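Local coordinates for protein leukotriene A-4 hydrolase (Saccharomyces cerevisiae, PDB 2XQ0) that cleaves di- and tripeptides as a zinc-dependent M1 aminopeptidase and, with low activity in vitro, also opens epoxides such as leukotriene A4, at residues F255-G260 with H301-S306; E251-E256 with R332-A337; K199-A204 with F421-L426; S180-E185 with W259-I264. All coordinates share one frame; numbering follows the deposited sequence.

Contact 1: residues F255-G260 with H301-S306. With ZN (zinc ion), chain C; BES (2-(3-amino-2-hydroxy-4-phenyl-butyrylamino)-4-methyl-pentanoic acid), chain B.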
# COMPACT_ATOMS: atom_id res chain seq x y z
N PHE A 255 -6.52 14.93 -14.87
CA PHE A 255 -7.31 16.16 -14.82
C PHE A 255 -7.40 16.67 -13.38
O PHE A 255 -6.89 16.04 -12.47
CB PHE A 255 -8.70 15.97 -15.44
CG PHE A 255 -9.44 14.76 -14.94
CD1 PHE A 255 -9.79 13.73 -15.81
CD2 PHE A 255 -9.82 14.66 -13.61
CE1 PHE A 255 -10.49 12.62 -15.36
CE2 PHE A 255 -10.51 13.54 -13.15
CZ PHE A 255 -10.85 12.52 -14.02
N GLU A 256 -8.06 17.81 -13.18
CA GLU A 256 -8.10 18.46 -11.88
C GLU A 256 -8.38 17.49 -10.74
O GLU A 256 -9.19 16.57 -10.86
CB GLU A 256 -9.13 19.60 -11.85
CG GLU A 256 -9.00 20.50 -10.64
CD GLU A 256 -10.24 21.36 -10.38
OE1 GLU A 256 -11.37 20.85 -10.51
OE2 GLU A 256 -10.07 22.55 -10.03
N TYR A 257 -7.69 17.72 -9.63
CA TYR A 257 -7.84 16.90 -8.43
C TYR A 257 -9.10 17.42 -7.77
O TYR A 257 -9.21 18.61 -7.51
CB TYR A 257 -6.61 17.15 -7.54
CG TYR A 257 -6.62 16.58 -6.14
CD1 TYR A 257 -6.26 15.25 -5.90
CD2 TYR A 257 -6.93 17.38 -5.04
CE1 TYR A 257 -6.23 14.73 -4.60
CE2 TYR A 257 -6.92 16.87 -3.74
CZ TYR A 257 -6.56 15.55 -3.53
OH TYR A 257 -6.53 15.05 -2.24
N GLU A 258 -10.07 16.56 -7.50
CA GLU A 258 -11.37 17.07 -7.06
C GLU A 258 -11.69 16.85 -5.58
O GLU A 258 -12.80 17.14 -5.13
CB GLU A 258 -12.49 16.50 -7.94
CG GLU A 258 -12.74 15.03 -7.72
CD GLU A 258 -13.56 14.40 -8.84
OE1 GLU A 258 -12.96 14.00 -9.86
OE2 GLU A 258 -14.80 14.32 -8.70
N TRP A 259 -10.72 16.36 -4.81
CA TRP A 259 -10.94 16.05 -3.39
C TRP A 259 -10.72 17.23 -2.43
O TRP A 259 -10.89 17.09 -1.22
CB TRP A 259 -10.06 14.86 -2.97
CG TRP A 259 -10.30 13.63 -3.82
CD1 TRP A 259 -9.78 13.38 -5.06
CD2 TRP A 259 -11.10 12.49 -3.48
NE1 TRP A 259 -10.21 12.16 -5.52
CE2 TRP A 259 -11.02 11.59 -4.57
CE3 TRP A 259 -11.88 12.14 -2.38
CZ2 TRP A 259 -11.70 10.37 -4.57
CZ3 TRP A 259 -12.55 10.92 -2.38
CH2 TRP A 259 -12.46 10.05 -3.47
N GLY A 260 -10.31 18.38 -2.95
CA GLY A 260 -10.09 19.54 -2.11
C GLY A 260 -8.66 19.59 -1.57
O GLY A 260 -7.74 20.04 -2.25
N HIS A 301 2.93 7.92 -5.29
CA HIS A 301 2.09 6.73 -5.29
C HIS A 301 0.73 6.97 -4.64
O HIS A 301 -0.29 6.80 -5.27
CB HIS A 301 2.80 5.55 -4.62
CG HIS A 301 2.06 4.26 -4.77
ND1 HIS A 301 2.26 3.40 -5.82
CD2 HIS A 301 1.07 3.71 -4.02
CE1 HIS A 301 1.45 2.36 -5.72
NE2 HIS A 301 0.71 2.53 -4.63
N GLU A 302 0.71 7.36 -3.37
CA GLU A 302 -0.55 7.59 -2.68
C GLU A 302 -1.35 8.69 -3.38
O GLU A 302 -2.57 8.65 -3.42
CB GLU A 302 -0.33 8.03 -1.24
CG GLU A 302 0.64 7.15 -0.44
CD GLU A 302 0.22 5.71 -0.41
OE1 GLU A 302 1.08 4.85 -0.12
OE2 GLU A 302 -0.97 5.42 -0.68
N LEU A 303 -0.65 9.68 -3.92
CA LEU A 303 -1.34 10.75 -4.64
C LEU A 303 -2.05 10.23 -5.88
O LEU A 303 -3.16 10.64 -6.18
CB LEU A 303 -0.33 11.81 -5.08
CG LEU A 303 -0.88 12.85 -6.07
CD1 LEU A 303 -1.96 13.68 -5.39
CD2 LEU A 303 0.27 13.73 -6.54
N ALA A 304 -1.39 9.36 -6.65
CA ALA A 304 -2.02 8.83 -7.87
C ALA A 304 -3.29 8.03 -7.54
O ALA A 304 -4.25 8.02 -8.32
CB ALA A 304 -1.04 8.00 -8.67
N HIS A 305 -3.31 7.39 -6.37
CA HIS A 305 -4.51 6.67 -5.91
C HIS A 305 -5.75 7.56 -5.90
O HIS A 305 -6.88 7.08 -6.08
CB HIS A 305 -4.30 6.09 -4.51
CG HIS A 305 -3.75 4.70 -4.51
ND1 HIS A 305 -4.34 3.67 -5.21
CD2 HIS A 305 -2.67 4.17 -3.88
CE1 HIS A 305 -3.63 2.57 -5.03
NE2 HIS A 305 -2.62 2.85 -4.23
N SER A 306 -5.54 8.85 -5.73
CA SER A 306 -6.68 9.78 -5.71
C SER A 306 -7.54 9.51 -6.93
O SER A 306 -8.77 9.52 -6.84
CB SER A 306 -6.21 11.24 -5.69
OG SER A 306 -5.48 11.49 -4.52
ZN ZN C . -1.08 1.58 -3.74
N2 BES B . -2.92 0.79 0.31
C1 BES B . -1.71 0.26 -0.28
C6 BES B . -1.04 -0.72 0.68
C7 BES B . -1.95 -1.91 0.92
C8 BES B . -2.55 -2.54 -0.17
C12 BES B . -2.19 -2.37 2.21
C9 BES B . -3.38 -3.64 0.04
C11 BES B . -3.03 -3.46 2.42
C10 BES B . -3.62 -4.09 1.33
C2 BES B . -0.73 1.39 -0.64
O2 BES B . -1.26 2.38 -1.53
C3 BES B . 0.46 0.75 -1.27
O3 BES B . 0.41 0.27 -2.41
N1 BES B . 1.49 0.77 -0.44
C4 BES B . 2.83 0.25 -0.65
C13 BES B . 3.62 1.48 -1.07
C14 BES B . 4.37 1.28 -2.38
C15 BES B . 4.69 2.62 -3.02
C16 BES B . 3.61 0.37 -3.35
C5 BES B . 3.32 -0.21 0.69
O1 BES B . 4.19 -1.11 0.74
O4 BES B . 2.83 0.32 1.72

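Contact 2: residues E251-E256 with R332-A337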
# COMPACT_ATOMS: atom_id res chain seq x y z
N GLU A 251 -2.29 16.33 -12.15
CA GLU A 251 -3.43 17.01 -12.74
C GLU A 251 -3.24 17.28 -14.24
O GLU A 251 -4.20 17.24 -14.99
CB GLU A 251 -3.69 18.33 -12.01
CG GLU A 251 -4.34 18.19 -10.63
CD GLU A 251 -4.59 19.55 -9.95
OE1 GLU A 251 -3.66 20.40 -9.93
OE2 GLU A 251 -5.70 19.76 -9.42
N LYS A 252 -2.02 17.55 -14.66
CA LYS A 252 -1.75 17.80 -16.08
C LYS A 252 -1.86 16.51 -16.87
O LYS A 252 -2.35 16.50 -17.99
CB LYS A 252 -0.35 18.42 -16.26
CG LYS A 252 0.02 18.65 -17.72
CD LYS A 252 1.31 19.45 -17.88
CE LYS A 252 1.52 19.82 -19.36
NZ LYS A 252 2.94 20.17 -19.65
N ILE A 253 -1.38 15.41 -16.29
CA ILE A 253 -1.44 14.12 -16.98
C ILE A 253 -2.90 13.65 -17.07
O ILE A 253 -3.36 13.20 -18.13
CB ILE A 253 -0.57 13.05 -16.28
CG1 ILE A 253 0.92 13.38 -16.42
CG2 ILE A 253 -0.88 11.66 -16.83
CD1 ILE A 253 1.79 12.89 -15.25
N ILE A 254 -3.62 13.78 -15.96
CA ILE A 254 -5.01 13.33 -15.91
C ILE A 254 -5.95 14.53 -15.99
O ILE A 254 -6.16 15.08 -17.07
CB ILE A 254 -5.26 12.49 -14.66
CG1 ILE A 254 -4.08 11.54 -14.43
CG2 ILE A 254 -6.57 11.68 -14.77
CD1 ILE A 254 -4.19 10.73 -13.14
N PHE A 255 -6.52 14.93 -14.87
CA PHE A 255 -7.31 16.16 -14.82
C PHE A 255 -7.40 16.67 -13.38
O PHE A 255 -6.89 16.04 -12.47
CB PHE A 255 -8.70 15.97 -15.44
CG PHE A 255 -9.44 14.76 -14.94
CD1 PHE A 255 -9.79 13.73 -15.81
CD2 PHE A 255 -9.82 14.66 -13.61
CE1 PHE A 255 -10.49 12.62 -15.36
CE2 PHE A 255 -10.51 13.54 -13.15
CZ PHE A 255 -10.85 12.52 -14.02
N GLU A 256 -8.06 17.81 -13.18
CA GLU A 256 -8.10 18.46 -11.88
C GLU A 256 -8.38 17.49 -10.74
O GLU A 256 -9.19 16.57 -10.86
CB GLU A 256 -9.13 19.60 -11.85
CG GLU A 256 -9.00 20.50 -10.64
CD GLU A 256 -10.24 21.36 -10.38
OE1 GLU A 256 -11.37 20.85 -10.51
OE2 GLU A 256 -10.07 22.55 -10.03
N ARG A 332 4.68 6.44 -11.94
CA ARG A 332 5.84 6.50 -12.81
C ARG A 332 5.70 7.55 -13.91
O ARG A 332 6.70 8.13 -14.32
CB ARG A 332 6.23 5.12 -13.32
CG ARG A 332 6.75 4.24 -12.18
CD ARG A 332 7.13 2.86 -12.61
NE ARG A 332 7.58 2.11 -11.44
CZ ARG A 332 7.47 0.80 -11.29
NH1 ARG A 332 6.92 0.05 -12.25
NH2 ARG A 332 7.89 0.23 -10.18
N ARG A 333 4.49 7.84 -14.37
CA ARG A 333 4.30 9.00 -15.26
C ARG A 333 4.63 10.34 -14.54
O ARG A 333 5.23 11.25 -15.11
CB ARG A 333 2.87 9.02 -15.81
CG ARG A 333 2.56 7.92 -16.84
CD ARG A 333 3.33 8.10 -18.17
NE ARG A 333 3.10 9.43 -18.72
CZ ARG A 333 2.04 9.76 -19.45
NH1 ARG A 333 1.11 8.85 -19.74
NH2 ARG A 333 1.90 10.99 -19.89
N ILE A 334 4.25 10.45 -13.27
CA ILE A 334 4.53 11.67 -12.50
C ILE A 334 6.04 11.89 -12.38
O ILE A 334 6.55 12.95 -12.73
CB ILE A 334 3.86 11.65 -11.12
CG1 ILE A 334 2.34 11.77 -11.28
CG2 ILE A 334 4.38 12.77 -10.23
CD1 ILE A 334 1.56 11.29 -10.05
N ILE A 335 6.76 10.87 -11.92
CA ILE A 335 8.18 11.02 -11.74
C ILE A 335 8.89 11.17 -13.08
O ILE A 335 9.92 11.83 -13.18
CB ILE A 335 8.82 9.86 -10.90
CG1 ILE A 335 9.08 8.63 -11.76
CG2 ILE A 335 7.98 9.54 -9.65
CD1 ILE A 335 9.59 7.42 -10.96
N GLY A 336 8.33 10.57 -14.12
CA GLY A 336 8.92 10.72 -15.44
C GLY A 336 8.75 12.14 -15.94
O GLY A 336 9.64 12.70 -16.58
N ALA A 337 7.61 12.75 -15.65
CA ALA A 337 7.34 14.09 -16.13
C ALA A 337 8.23 15.09 -15.40
O ALA A 337 8.59 16.12 -15.96
CB ALA A 337 5.89 14.44 -15.92

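Contact 3: residues K199-A204 with F421-L426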
# COMPACT_ATOMS: atom_id res chain seq x y z
N LYS A 199 -17.42 14.24 0.87
CA LYS A 199 -18.51 14.49 -0.08
C LYS A 199 -18.38 13.71 -1.39
O LYS A 199 -19.32 13.66 -2.18
CB LYS A 199 -18.71 15.99 -0.32
CG LYS A 199 -19.00 16.78 0.95
CD LYS A 199 -19.80 18.06 0.68
CE LYS A 199 -18.92 19.22 0.28
NZ LYS A 199 -19.65 20.52 0.36
N VAL A 200 -17.22 13.09 -1.63
CA VAL A 200 -17.04 12.19 -2.76
C VAL A 200 -17.30 10.77 -2.27
O VAL A 200 -16.76 10.39 -1.24
CB VAL A 200 -15.57 12.24 -3.28
CG1 VAL A 200 -15.35 11.22 -4.40
CG2 VAL A 200 -15.20 13.64 -3.72
N PRO A 201 -18.16 9.99 -2.97
CA PRO A 201 -18.48 8.66 -2.44
C PRO A 201 -17.24 7.77 -2.36
O PRO A 201 -16.43 7.79 -3.29
CB PRO A 201 -19.48 8.07 -3.46
CG PRO A 201 -19.98 9.22 -4.24
CD PRO A 201 -18.95 10.32 -4.18
N ILE A 202 -17.08 7.03 -1.27
CA ILE A 202 -15.92 6.15 -1.11
C ILE A 202 -16.30 4.75 -0.59
O ILE A 202 -17.34 4.59 0.05
CB ILE A 202 -14.83 6.79 -0.21
CG1 ILE A 202 -15.35 7.14 1.21
CG2 ILE A 202 -14.23 8.05 -0.89
CD1 ILE A 202 -14.22 7.36 2.24
N PRO A 203 -15.48 3.72 -0.91
CA PRO A 203 -15.64 2.38 -0.33
C PRO A 203 -15.19 2.39 1.15
O PRO A 203 -14.38 3.23 1.55
CB PRO A 203 -14.69 1.52 -1.17
CG PRO A 203 -13.65 2.46 -1.66
CD PRO A 203 -14.33 3.80 -1.83
N ALA A 204 -15.72 1.46 1.94
CA ALA A 204 -15.38 1.40 3.37
C ALA A 204 -13.88 1.21 3.61
O ALA A 204 -13.36 1.65 4.64
CB ALA A 204 -16.17 0.27 4.06
N PHE A 421 -15.60 6.36 -15.32
CA PHE A 421 -15.85 5.58 -14.11
C PHE A 421 -15.72 6.39 -12.83
O PHE A 421 -15.73 5.82 -11.74
CB PHE A 421 -14.94 4.34 -14.08
CG PHE A 421 -15.27 3.36 -15.16
CD1 PHE A 421 -16.39 2.55 -15.06
CD2 PHE A 421 -14.50 3.29 -16.31
CE1 PHE A 421 -16.72 1.66 -16.07
CE2 PHE A 421 -14.82 2.39 -17.33
CZ PHE A 421 -15.92 1.58 -17.21
N ALA A 422 -15.63 7.71 -12.95
CA ALA A 422 -15.50 8.53 -11.75
C ALA A 422 -16.63 8.21 -10.77
O ALA A 422 -17.80 8.22 -11.15
CB ALA A 422 -15.46 10.02 -12.07
N LYS A 423 -16.26 7.92 -9.53
CA LYS A 423 -17.23 7.68 -8.46
C LYS A 423 -17.94 6.35 -8.56
O LYS A 423 -18.95 6.12 -7.87
CB LYS A 423 -18.24 8.84 -8.38
CG LYS A 423 -17.58 10.17 -8.03
CD LYS A 423 -18.57 11.33 -8.07
CE LYS A 423 -17.86 12.65 -7.77
NZ LYS A 423 -18.82 13.76 -7.49
N LYS A 424 -17.40 5.45 -9.37
CA LYS A 424 -18.00 4.15 -9.59
C LYS A 424 -16.96 3.06 -9.38
O LYS A 424 -15.79 3.35 -9.10
CB LYS A 424 -18.59 4.05 -11.01
CG LYS A 424 -19.69 5.08 -11.30
CD LYS A 424 -20.07 5.08 -12.76
CE LYS A 424 -21.20 6.05 -13.03
NZ LYS A 424 -21.88 5.76 -14.33
N SER A 425 -17.39 1.81 -9.49
CA SER A 425 -16.50 0.67 -9.34
C SER A 425 -16.59 -0.17 -10.60
O SER A 425 -17.59 -0.11 -11.32
CB SER A 425 -16.91 -0.16 -8.13
OG SER A 425 -16.81 0.63 -6.94
N LEU A 426 -15.56 -0.95 -10.90
CA LEU A 426 -15.59 -1.72 -12.15
C LEU A 426 -14.71 -2.96 -12.14
O LEU A 426 -13.88 -3.14 -11.23
CB LEU A 426 -15.20 -0.85 -13.34
CG LEU A 426 -13.69 -0.80 -13.60
CD1 LEU A 426 -13.42 -0.26 -14.98
CD2 LEU A 426 -12.99 0.07 -12.56

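Contact 4: residues S180-E185 with W259-I264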
# COMPACT_ATOMS: atom_id res chain seq x y z
N SER A 180 -10.43 10.50 7.19
CA SER A 180 -10.41 10.56 5.74
C SER A 180 -11.57 11.38 5.19
O SER A 180 -12.46 10.87 4.50
CB SER A 180 -10.51 9.14 5.19
OG SER A 180 -11.64 8.49 5.74
N GLY A 181 -11.55 12.66 5.52
CA GLY A 181 -12.54 13.60 5.02
C GLY A 181 -12.12 15.01 5.37
O GLY A 181 -11.07 15.22 5.97
N ILE A 182 -12.95 15.98 5.00
CA ILE A 182 -12.63 17.37 5.25
C ILE A 182 -13.25 17.79 6.57
O ILE A 182 -14.43 17.57 6.82
CB ILE A 182 -13.11 18.28 4.10
CG1 ILE A 182 -12.37 17.89 2.81
CG2 ILE A 182 -12.85 19.75 4.45
CD1 ILE A 182 -12.74 18.70 1.59
N ARG A 183 -12.42 18.34 7.44
CA ARG A 183 -12.86 18.77 8.75
C ARG A 183 -13.89 19.88 8.62
O ARG A 183 -13.73 20.79 7.81
CB ARG A 183 -11.66 19.26 9.53
CG ARG A 183 -11.97 19.74 10.91
CD ARG A 183 -12.07 18.60 11.89
NE ARG A 183 -12.32 19.14 13.22
CZ ARG A 183 -11.37 19.61 14.02
NH1 ARG A 183 -10.11 19.56 13.64
NH2 ARG A 183 -11.68 20.10 15.21
N ILE A 184 -14.95 19.79 9.41
CA ILE A 184 -15.88 20.90 9.58
C ILE A 184 -15.36 21.74 10.74
O ILE A 184 -15.41 21.32 11.89
CB ILE A 184 -17.29 20.39 9.86
CG1 ILE A 184 -17.80 19.61 8.65
CG2 ILE A 184 -18.22 21.55 10.19
CD1 ILE A 184 -19.04 18.80 8.92
N GLU A 185 -14.84 22.92 10.41
CA GLU A 185 -13.87 23.63 11.26
C GLU A 185 -14.32 24.13 12.63
O GLU A 185 -15.51 24.29 12.90
CB GLU A 185 -13.22 24.78 10.46
CG GLU A 185 -12.36 24.30 9.30
CD GLU A 185 -11.80 25.44 8.47
OE1 GLU A 185 -12.23 26.60 8.67
OE2 GLU A 185 -10.92 25.18 7.63
N TRP A 259 -10.72 16.36 -4.81
CA TRP A 259 -10.94 16.05 -3.39
C TRP A 259 -10.72 17.23 -2.43
O TRP A 259 -10.89 17.09 -1.22
CB TRP A 259 -10.06 14.86 -2.97
CG TRP A 259 -10.30 13.63 -3.82
CD1 TRP A 259 -9.78 13.38 -5.06
CD2 TRP A 259 -11.10 12.49 -3.48
NE1 TRP A 259 -10.21 12.16 -5.52
CE2 TRP A 259 -11.02 11.59 -4.57
CE3 TRP A 259 -11.88 12.14 -2.38
CZ2 TRP A 259 -11.70 10.37 -4.57
CZ3 TRP A 259 -12.55 10.92 -2.38
CH2 TRP A 259 -12.46 10.05 -3.47
N GLY A 260 -10.31 18.38 -2.95
CA GLY A 260 -10.09 19.54 -2.11
C GLY A 260 -8.66 19.59 -1.57
O GLY A 260 -7.74 20.04 -2.25
N THR A 261 -8.47 19.12 -0.34
CA THR A 261 -7.15 19.14 0.24
C THR A 261 -6.43 17.84 -0.07
O THR A 261 -7.07 16.82 -0.34
CB THR A 261 -7.23 19.31 1.76
OG1 THR A 261 -8.00 18.23 2.30
CG2 THR A 261 -7.89 20.64 2.11
N TYR A 262 -5.11 17.89 -0.06
CA TYR A 262 -4.29 16.69 -0.04
C TYR A 262 -3.35 16.73 1.17
O TYR A 262 -2.31 17.39 1.16
CB TYR A 262 -3.46 16.53 -1.32
CG TYR A 262 -2.71 15.23 -1.28
CD1 TYR A 262 -3.33 14.03 -1.66
CD2 TYR A 262 -1.42 15.16 -0.77
CE1 TYR A 262 -2.64 12.82 -1.59
CE2 TYR A 262 -0.73 13.95 -0.69
CZ TYR A 262 -1.35 12.79 -1.10
OH TYR A 262 -0.66 11.60 -1.00
N ASP A 263 -3.74 16.03 2.24
CA ASP A 263 -3.00 16.10 3.49
C ASP A 263 -2.28 14.80 3.73
O ASP A 263 -2.65 13.77 3.19
CB ASP A 263 -3.95 16.38 4.65
CG ASP A 263 -4.56 17.77 4.60
OD1 ASP A 263 -4.03 18.66 3.87
OD2 ASP A 263 -5.56 17.99 5.31
N ILE A 264 -1.24 14.85 4.56
CA ILE A 264 -0.45 13.67 4.90
C ILE A 264 -0.35 13.50 6.42
O ILE A 264 0.01 14.44 7.12
CB ILE A 264 0.95 13.78 4.30
CG1 ILE A 264 0.86 13.92 2.78
CG2 ILE A 264 1.84 12.55 4.72
CD1 ILE A 264 2.16 14.32 2.13

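Contact 1: residues F255-G260 with H301-S306
Tyr257 swings its ring trans to the main-chain nitrogen (chi1 171°), while the hydroxyl of Ser306 folds back beside its own nitrogen (chi1 -63°), and the two meet where a loop backs the HExxH zinc helix of the M1 peptidases. Ser306 comes directly after the second histidine of that motif. Its OG sits at the edge of the Tyr257 ring, near the ring plane, with 3.3 Å between OG and CE1. The same hydroxyl reaches back along the helix and donates to Leu303 O at 3.0 Å, an oxygen that also takes the Ser306 N-H from the same face of its carbonyl plane. Tyr257 is anchored separately at its far end, where OH bonds to Thr261 O. Trp259 adds a polar contact, a weak hydrogen bond: its indole NE1 lies 3.3 Å from Ser306 O, with the N-H directed off the oxygen (128°).

A neighbouring side of the same helix, bearing His301, Glu302 and His305, faces the active site. His301 and His305 bind the zinc ion together with Glu324, and bestatin completes the coordination through O2 and O3. Bestatin's C15 methyl lies over one face of the His301 imidazole. Glu302, the proton acceptor, approaches the inhibitor hydroxyl, with 3.2 Å between Glu302 OE2 and bestatin O2.

Contact 2: residues E251-E256 with R332-A337
Ile253 supplies most of the surface buried in this helix-helix packing of the thermolysin-like M1 catalytic domain, where the last turn of helix 243-253 meets helix 321-339, which also carries the zinc ligand Glu324. Its two branches do different work. With chi1 at -69°, CG1 lies beside the backbone nitrogen and sends CD1 across to the neighbouring helix, where the methyl rests against the main chain, 3.8 Å from Arg333 O and 4.0 Å from Ile334 N. That carbonyl oxygen already accepts the helical bond from Ala337 N, so the methyl adds only van der Waals contact. Around it stand Arg333 CB, Ile334 CG1 at 4.2 Å from CD1, and Ala337 CB, on an exposed residue.

Arg333 ranks second in buried surface. Bends at chi2 (-68°) and chi3 (-54°) curl its chain back, bringing one face of the guanidinium under the other branch of Ile253. The group is fixed by polar partners beyond the interface: NH1 forms a salt bridge with Asp411 and a hydrogen bond with Tyr329 OH. Ile253 therefore covers a charge held in place by other residues, its CG2 lying off-centre over the guanidinium, 4.2 Å from Arg333 NH2.

Contact 3: residues K199-A204 with F421-L426
Pro201 and Lys423 are the residues whose backbones come closest, with 6.2 Å between their CA atoms. On one side the chain turns a corner at Val200, leaving strand 193-199 of the large N-terminal sheet and entering the short strand 201-202. On the other, Phe421 to Lys424 form a type II beta turn, closed by the bond from Lys424 N to Phe421 O at 2.9 Å. Lys423 occupies the third position of that turn, with the positive phi (74°) that a type II turn has there. No hydrogen bond joins the two segments. Their backbones bond to other partners instead, Ile202 to Ser165 and Lys423 to Leu311.

The join is made by the methylenes of Lys423. Beyond CG its chain runs out extended and passes obliquely by the CD corner of the proline ring, with Lys423 CD 4.0 Å and Lys423 CG 4.1 Å from Pro201 CD. Val200 adds a looser touch on the same methylene run, its CG1 lying 4.4 Å from Lys423 CG. Farther out, Lys423 CE packs against Glu258.

The hydrocarbon stem of a surface lysine thus spans the seam between two of the domains of an M1 aminopeptidase, joining the N-terminal beta domain to a turn that leads into strand 424-426 of the catalytic domain.

Contact 4: residues S180-E185 with W259-I264
Ile182 reaches Trp259 at its peptide carbonyl and stays well clear of the indole. Its CD1 methyl lies 3.7 Å from Trp259 O, approaching at a C=O...CD1 angle of about 140°. That oxygen accepts a hydrogen bond from Asn280 ND2. The indole itself is buried: Tyr257 meets it with the two ring planes at about 45°, and Val200, Pro279, Gln198 and Asn310 are among the side chains packing on it.

A straight side chain carries Ile182 this far. CG1 stands beside the backbone nitrogen and the chain then continues fully extended (chi2 180°), so CD1 projects over the loop. Along the way CG1 passes Thr261, with 4.4 Å between Ile182 CG1 and Thr261 OG1. Gly260, between the two contacted residues, has no side chain on the side where the Ile182 CD1 methyl lies. Further along the loop, Asp263 OD1 accepts a hydrogen bond from Thr224 N, in strand 223-227.

With no hydrogen bond across it, this is light van der Waals packing of an aliphatic side chain on polar atoms of the loop, at a partly exposed seam. It places strand 182-183, an outermost strand of the large N-terminal sheet, against the loop that leads into strand 264-266 of the M1 catalytic domain, at the interface of these two domains of the aminopeptidase.

From the N terminus, segment 180-185 comes first and pairs with 259-264 in contact 4; segment 199-204 follows and waits until 421-426 to close the longest loop, contact 3. These two interdomain closures cross, contact 4 also crosses contact 2, and both contacts 1 and 2 fall within the span of contact 3. Contacts 1 and 2 start from one run formed by the end of helix 243-253 and the loop after it, which reaches first helix 321-339 and then the zinc helix 297-311; Tyr257 N bonds to Glu251 OE2 between them. Trp259 belongs to contacts 1 and 4 and packs on Val200 and Ile202 of contact 3, so one loop links the N-terminal sheet with the catalytic helices.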